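Side-chain contact in maltose operon transcriptional repressor (Staphylococcus aureus subsp. aureus Mu50, PDB 3HCW), which probably represses transcription of the maltose operon, as a LacI-type regulator whose periplasmic-binding-protein-like domain would sense an effector: residues 205-208 and 209-213. Numbering follows the deposited sequence.
Sequences LAIL and SVLYE
Y212 meets L208 through CB, 3.5 Å from L208 O, while its ring leads away from this turn. With CG anti to the backbone N (chi1 -167°), it reaches the second subunit, packing on P238 there and hydrogen-bonding through OH to the backbone N of that subunit's I218. The peptide carbonyls of L205 to L208 each accept, at the oxygen, the amide four residues on. Y212 N lies 2.8 Å from L208 O, tilted 28° from the carbonyl plane. L211 N to I207 O, at 2.9 Å, is the straightest of the four (167° at the hydrogen), whereas S209 N to L205 O and V210 N to A206 O both stretch to 3.2 Å. Beside these bonds, I207 and L211 run side by side and point the same way. The branch CG2 of I207, anti to its own backbone N, touches CD2 of L211 at 4.0 Å, and L211 CB sits 3.5 Å from I207 O. This apolar pair faces into the domain: I207 rests on S198 and L211 on I196 of strand 194-198, and both also touch helix 173-187. Helix 201-213 is the crossover of the beta-alpha-beta unit from strand 194-198 to strand 222-227. The helix thus has an apolar face turned into the domain and a mixed face, polar in part, at the second subunit: the I207-L211 pair packs inward, between strand 194-198 and helix 173-187, whereas the buried S209 hydroxyl joins R173 of its own chain to A236 O of the second subunit by hydrogen bonds, and the Y212 phenol is spent on that subunit.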
# COMPACT_ATOMS: atom_id res chain seq x y z
N LEU A 205 5.82 -10.61 -1.66
CA LEU A 205 4.86 -10.93 -0.61
C LEU A 205 4.00 -12.15 -0.95
O LEU A 205 3.64 -12.91 -0.06
CB LEU A 205 3.96 -9.74 -0.30
CG LEU A 205 4.56 -8.50 0.39
CD1 LEU A 205 3.49 -7.42 0.44
CD2 LEU A 205 5.09 -8.79 1.78
N ALA A 206 3.70 -12.34 -2.24
CA ALA A 206 2.99 -13.54 -2.70
C ALA A 206 3.89 -14.76 -2.52
O ALA A 206 3.41 -15.82 -2.13
CB ALA A 206 2.57 -13.39 -4.16
N ILE A 207 5.18 -14.61 -2.83
CA ILE A 207 6.16 -15.68 -2.64
C ILE A 207 6.22 -16.14 -1.17
O ILE A 207 6.16 -17.33 -0.90
CB ILE A 207 7.61 -15.27 -3.10
CG1 ILE A 207 7.63 -14.59 -4.49
CG2 ILE A 207 8.56 -16.47 -3.07
CD1 ILE A 207 7.22 -15.46 -5.67
N LEU A 208 6.33 -15.19 -0.23
CA LEU A 208 6.42 -15.51 1.20
C LEU A 208 5.18 -16.26 1.68
O LEU A 208 5.28 -17.14 2.53
CB LEU A 208 6.63 -14.23 2.04
CG LEU A 208 7.84 -13.36 1.68
CD1 LEU A 208 7.84 -12.03 2.42
CD2 LEU A 208 9.14 -14.10 1.89
N SER A 209 4.03 -15.92 1.10
CA SER A 209 2.76 -16.55 1.44
C SER A 209 2.74 -18.01 1.03
O SER A 209 2.30 -18.87 1.80
CB SER A 209 1.61 -15.79 0.76
OG SER A 209 0.36 -16.26 1.24
N VAL A 210 3.27 -18.30 -0.16
CA VAL A 210 3.35 -19.66 -0.66
C VAL A 210 4.39 -20.44 0.16
O VAL A 210 4.15 -21.58 0.56
CB VAL A 210 3.62 -19.68 -2.20
CG1 VAL A 210 4.12 -21.04 -2.67
CG2 VAL A 210 2.34 -19.27 -2.97
N LEU A 211 5.52 -19.80 0.45
CA LEU A 211 6.58 -20.38 1.30
C LEU A 211 6.07 -20.72 2.70
O LEU A 211 6.47 -21.73 3.28
CB LEU A 211 7.81 -19.44 1.36
CG LEU A 211 9.01 -19.59 0.43
CD1 LEU A 211 8.70 -20.20 -0.94
CD2 LEU A 211 9.73 -18.27 0.27
N TYR A 212 5.17 -19.89 3.23
CA TYR A 212 4.51 -20.18 4.51
C TYR A 212 3.65 -21.44 4.38
O TYR A 212 3.72 -22.34 5.23
CB TYR A 212 3.64 -18.99 4.95
CG TYR A 212 3.16 -19.08 6.38
CD1 TYR A 212 3.91 -18.51 7.42
CD2 TYR A 212 1.95 -19.71 6.70
CE1 TYR A 212 3.47 -18.58 8.74
CE2 TYR A 212 1.52 -19.80 8.03
CZ TYR A 212 2.28 -19.22 9.04
OH TYR A 212 1.85 -19.29 10.36
N GLU A 213 2.88 -21.50 3.29
CA GLU A 213 1.98 -22.62 3.03
C GLU A 213 2.71 -23.97 2.94
O GLU A 213 2.19 -24.99 3.36
CB GLU A 213 1.13 -22.36 1.78
CG GLU A 213 0.02 -23.39 1.52
CD GLU A 213 -1.06 -22.92 0.56
OE1 GLU A 213 -2.22 -23.36 0.71
OE2 GLU A 213 -0.77 -22.11 -0.35